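Local coordinates for 2-dehydro-3-deoxy-D-arabinonate dehydratase (Sulfolobus solfataricus, PDB 2Q18), which catalyses the dehydration of 2-dehydro-3-deoxy-D-arabinonate to 2,5-dioxopentanoate, a step in a pentose oxidation pathway that leads to 2-oxoglutarate, at residues 103-106 with 107-111; 238-241 with 242-246. One frame throughout, in Å; residues are numbered along the deposited sequence.

Interaction 1: residues 103-106 with 107-111; sequences IYEK and VYDAV
The side chain of Asp109 runs beside that of Glu105, and the two point the same way. Asp109 OD2 lies 4.0 Å from Glu105 CG. The carboxylate planes are turned 76° apart, and Glu105 OE2 comes within 4.3 Å of Asp109 OD2. These like charges would be expected to repel, but Asp109 OD2 has a salt bridge to Lys101, which probably offsets this. With CG of Asp109 beside its own backbone N (chi1 -64°), the carboxylate stays close to the preceding turn. The contact spans the short helix 103-109 and its C-terminal end in the FAH-family fold. Val107 N donates to Ile103 O at 3.1 Å, and Tyr108 N to Tyr104 O. Asp109 N bonds to Glu105 O and, weakly, to Lys106 O. The helical angles are lost at Ala110, whose CB sits 3.3 Å from Lys106 O. Val107 CG2 packs 3.4 Å from Ile103 O, which also accepts a bond from Asn174 of the second subunit. Tyr104 reaches the substrate-binding Ile81 and a bound phosphate ion, probably from the crystallisation liquor, and its OH is hydrogen-bonded to Glu171.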
loop_
_atom_site.group_PDB
_atom_site.type_symbol
_atom_site.label_atom_id
_atom_site.label_comp_id
_atom_site.label_asym_id
_atom_site.label_seq_id
_atom_site.Cartn_x
_atom_site.Cartn_y
_atom_site.Cartn_z
ATOM N N ILE A 103 44.155 17.677 13.900
ATOM C CA ILE A 103 43.323 16.537 13.503
ATOM C C ILE A 103 43.099 16.460 11.989
ATOM O O ILE A 103 43.041 15.369 11.424
ATOM C CB ILE A 103 41.970 16.516 14.265
ATOM C CG1 ILE A 103 41.217 17.843 14.091
ATOM C CG2 ILE A 103 42.204 16.204 15.743
ATOM C CD1 ILE A 103 39.777 17.823 14.583
ATOM N N TYR A 104 43.000 17.621 11.341
ATOM C CA TYR A 104 42.773 17.700 9.894
ATOM C C TYR A 104 44.008 17.282 9.102
ATOM O O TYR A 104 43.902 16.582 8.091
ATOM C CB TYR A 104 42.305 19.109 9.493
ATOM C CG TYR A 104 41.032 19.525 10.197
ATOM C CD1 TYR A 104 39.786 19.110 9.728
ATOM C CD2 TYR A 104 41.076 20.310 11.347
ATOM C CE1 TYR A 104 38.615 19.472 10.381
ATOM C CE2 TYR A 104 39.909 20.683 12.007
ATOM C CZ TYR A 104 38.683 20.259 11.517
ATOM O OH TYR A 104 37.526 20.621 12.168
ATOM N N GLU A 105 45.175 17.713 9.573
ATOM C CA GLU A 105 46.451 17.307 8.987
ATOM C C GLU A 105 46.667 15.798 9.169
ATOM O O GLU A 105 47.157 15.119 8.264
ATOM C CB GLU A 105 47.593 18.097 9.632
ATOM C CG GLU A 105 48.875 18.140 8.816
ATOM C CD GLU A 105 50.046 18.736 9.590
ATOM O OE1 GLU A 105 49.811 19.532 10.536
ATOM O OE2 GLU A 105 51.205 18.404 9.249
ATOM N N LYS A 106 46.283 15.289 10.338
ATOM C CA LYS A 106 46.348 13.857 10.638
ATOM C C LYS A 106 45.571 12.991 9.643
ATOM O O LYS A 106 46.141 12.066 9.063
ATOM C CB LYS A 106 45.876 13.575 12.064
ATOM C CG LYS A 106 46.986 13.597 13.089
ATOM C CD LYS A 106 46.704 12.601 14.198
ATOM C CE LYS A 106 47.996 12.086 14.809
ATOM N NZ LYS A 106 47.752 10.879 15.649
ATOM N N VAL A 107 44.288 13.300 9.441
ATOM C CA VAL A 107 43.445 12.559 8.491
ATOM C C VAL A 107 43.995 12.659 7.069
ATOM O O VAL A 107 43.973 11.683 6.316
ATOM C CB VAL A 107 41.960 13.028 8.517
ATOM C CG1 VAL A 107 41.131 12.267 7.491
ATOM C CG2 VAL A 107 41.357 12.835 9.891
ATOM N N TYR A 108 44.489 13.844 6.714
ATOM C CA TYR A 108 45.103 14.076 5.409
ATOM C C TYR A 108 46.252 13.098 5.137
ATOM O O TYR A 108 46.383 12.583 4.026
ATOM C CB TYR A 108 45.593 15.525 5.309
ATOM C CG TYR A 108 46.119 15.909 3.945
ATOM C CD1 TYR A 108 47.488 15.880 3.672
ATOM C CD2 TYR A 108 45.249 16.304 2.927
ATOM C CE1 TYR A 108 47.978 16.231 2.421
ATOM C CE2 TYR A 108 45.731 16.656 1.670
ATOM C CZ TYR A 108 47.095 16.619 1.427
ATOM O OH TYR A 108 47.577 16.969 0.189
ATOM N N ASP A 109 47.061 12.838 6.163
ATOM C CA ASP A 109 48.236 11.968 6.048
ATOM C C ASP A 109 47.959 10.492 6.371
ATOM O O ASP A 109 48.823 9.639 6.151
ATOM C CB ASP A 109 49.369 12.485 6.943
ATOM C CG ASP A 109 49.882 13.854 6.518
ATOM O OD1 ASP A 109 49.965 14.124 5.299
ATOM O OD2 ASP A 109 50.215 14.659 7.411
ATOM N N ALA A 110 46.764 10.198 6.886
ATOM C CA ALA A 110 46.428 8.852 7.358
ATOM C C ALA A 110 45.868 7.958 6.256
ATOM O O ALA A 110 45.386 8.451 5.237
ATOM C CB ALA A 110 45.457 8.929 8.525
ATOM N N VAL A 111 45.936 6.644 6.462
ATOM C CA VAL A 111 45.347 5.695 5.512
ATOM C C VAL A 111 43.814 5.792 5.508
ATOM O O VAL A 111 43.188 5.643 4.462
ATOM C CB VAL A 111 45.816 4.213 5.737
ATOM C CG1 VAL A 111 47.341 4.088 5.592
ATOM C CG2 VAL A 111 45.363 3.673 7.085
#

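Interaction 2: residues 238-241 with 242-246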
loop_
_atom_site.group_PDB
_atom_site.type_symbol
_atom_site.label_atom_id
_atom_site.label_comp_id
_atom_site.label_asym_id
_atom_site.label_seq_id
_atom_site.Cartn_x
_atom_site.Cartn_y
_atom_site.Cartn_z
ATOM N N GLN A 238 34.933 2.685 -0.464
ATOM C CA GLN A 238 35.477 1.541 0.284
ATOM C C GLN A 238 35.262 1.683 1.794
ATOM O O GLN A 238 34.733 0.781 2.435
ATOM C CB GLN A 238 36.969 1.343 -0.036
ATOM C CG GLN A 238 37.662 0.255 0.794
ATOM C CD GLN A 238 39.185 0.200 0.614
ATOM O OE1 GLN A 238 39.855 -0.621 1.238
ATOM N NE2 GLN A 238 39.731 1.069 -0.235
ATOM N N TYR A 239 35.660 2.821 2.354
ATOM C CA TYR A 239 35.534 3.045 3.795
ATOM C C TYR A 239 34.095 3.326 4.243
ATOM O O TYR A 239 33.735 3.036 5.386
ATOM C CB TYR A 239 36.494 4.143 4.267
ATOM C CG TYR A 239 37.926 3.660 4.394
ATOM C CD1 TYR A 239 38.759 3.577 3.275
ATOM C CD2 TYR A 239 38.440 3.265 5.630
ATOM C CE1 TYR A 239 40.076 3.121 3.391
ATOM C CE2 TYR A 239 39.754 2.808 5.755
ATOM C CZ TYR A 239 40.562 2.739 4.634
ATOM O OH TYR A 239 41.856 2.285 4.757
ATOM N N LEU A 240 33.285 3.884 3.343
ATOM C CA LEU A 240 31.864 4.109 3.618
ATOM C C LEU A 240 31.117 2.793 3.851
ATOM O O LEU A 240 30.386 2.656 4.834
ATOM C CB LEU A 240 31.193 4.893 2.477
ATOM C CG LEU A 240 29.657 4.982 2.511
ATOM C CD1 LEU A 240 29.170 5.662 3.786
ATOM C CD2 LEU A 240 29.102 5.688 1.278
ATOM N N ILE A 241 31.308 1.837 2.944
ATOM C CA ILE A 241 30.524 0.598 2.954
ATOM C C ILE A 241 31.100 -0.510 3.840
ATOM O O ILE A 241 30.440 -1.532 4.059
ATOM C CB ILE A 241 30.247 0.066 1.515
ATOM C CG1 ILE A 241 31.536 -0.434 0.846
ATOM C CG2 ILE A 241 29.548 1.140 0.677
ATOM C CD1 ILE A 241 31.312 -1.175 -0.470
ATOM N N ARG A 242 32.308 -0.302 4.362
ATOM C CA ARG A 242 32.957 -1.295 5.225
ATOM C C ARG A 242 32.135 -1.577 6.478
ATOM O O ARG A 242 31.954 -0.690 7.317
ATOM C CB ARG A 242 34.367 -0.850 5.618
ATOM C CG ARG A 242 35.099 -1.866 6.493
ATOM C CD ARG A 242 36.498 -1.410 6.836
ATOM N NE ARG A 242 37.390 -1.440 5.676
ATOM C CZ ARG A 242 38.673 -1.088 5.715
ATOM N NH1 ARG A 242 39.219 -0.673 6.853
ATOM N NH2 ARG A 242 39.408 -1.148 4.613
ATOM N N ASP A 243 31.648 -2.815 6.588
ATOM C CA ASP A 243 30.804 -3.259 7.705
ATOM C C ASP A 243 29.556 -2.387 7.887
ATOM O O ASP A 243 28.946 -2.362 8.959
ATOM C CB ASP A 243 31.620 -3.332 9.005
ATOM C CG ASP A 243 32.801 -4.290 8.899
ATOM O OD1 ASP A 243 32.674 -5.327 8.213
ATOM O OD2 ASP A 243 33.854 -4.002 9.503
ATOM N N ASN A 244 29.180 -1.692 6.818
ATOM C CA ASN A 244 28.171 -0.642 6.883
ATOM C C ASN A 244 27.313 -0.654 5.624
ATOM O O ASN A 244 27.661 -0.029 4.627
ATOM C CB ASN A 244 28.852 0.721 7.077
ATOM C CG ASN A 244 27.862 1.851 7.308
ATOM O OD1 ASN A 244 26.816 1.666 7.939
ATOM N ND2 ASN A 244 28.199 3.040 6.808
ATOM N N PRO A 245 26.187 -1.385 5.663
ATOM C CA PRO A 245 25.338 -1.497 4.482
ATOM C C PRO A 245 24.689 -0.161 4.148
ATOM O O PRO A 245 24.257 0.562 5.044
ATOM C CB PRO A 245 24.272 -2.520 4.903
ATOM C CG PRO A 245 24.234 -2.444 6.392
ATOM C CD PRO A 245 25.645 -2.135 6.811
ATOM N N ILE A 246 24.648 0.166 2.862
ATOM C CA ILE A 246 23.972 1.372 2.397
ATOM C C ILE A 246 22.875 0.990 1.403
ATOM O O ILE A 246 23.044 0.050 0.630
ATOM C CB ILE A 246 24.964 2.399 1.777
ATOM C CG1 ILE A 246 25.786 1.759 0.650
ATOM C CG2 ILE A 246 25.872 2.989 2.869
ATOM C CD1 ILE A 246 26.372 2.749 -0.346
HETATM O O HOH W 1 31.980 2.122 7.578
#
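The guanidinium of Arg242 lies over one face of the Tyr239 ring, while Gln238 OE1 stands at the guanidinium edge, 3.4 Å from Arg242 NH2. Ring and guanidinium are tilted 40° to each other. The cation-pi contact is off-centre, with Arg242 CZ 4.5 Å from the centroid of the Tyr239 ring. These groups lie near the C-terminal end of helix 233-241, where a type II beta turn from Ile241 to Asn244 leads the chain toward strand 250-253. The arginine chain leaves the backbone extended and bends at chi3 (-70°), which brings its head back over the ring. Arg242 NH1 also forms a salt bridge with Asp136 of the second subunit. Asn244 N closes the turn on Ile241 O at 3.0 Å, approaching from above the carbonyl plane. Asn244 ND2 donates to Leu240 O, also at 3.0 Å, nearly in line with the C=O bond. Asn244 OD1 accepts from Arg123 of the second subunit. Were the amide cut back to an alanine, Leu240 O would probably lose its side-chain donor and Arg123 of the second subunit this acceptor. Water 1 lies 3.0 Å from Tyr239 O and 2.8 Å from Arg242 O, between helix and turn. On the apolar side, Leu240 and Ile246 both pack on Leu150, and Ile241 CG2 touches Ile246 CD1 at 3.7 Å.

Both contacts are local and partly buried. Interaction 1 takes in the whole of helix 103-109, interaction 2 only the end of helix 233-241 and the turn after it. The centre of interaction 1 is about 24 Å from the centre of the chain; that of interaction 2 is nearer. Backbone bonds dominate interaction 1, and its side chains add a pair of acidic groups. Interaction 2 uses more varied side-chain chemistry: a cation-pi contact, an amide bonded to a carbonyl, and isoleucine packing. Interaction 1 borders the substrate site through Tyr104, whereas in interaction 2 the side chain of Leu240 is about 12 Å from that of the magnesium ligand Glu145. The two meet by packing where Val111 O lies 3.6 Å from Tyr239 OH.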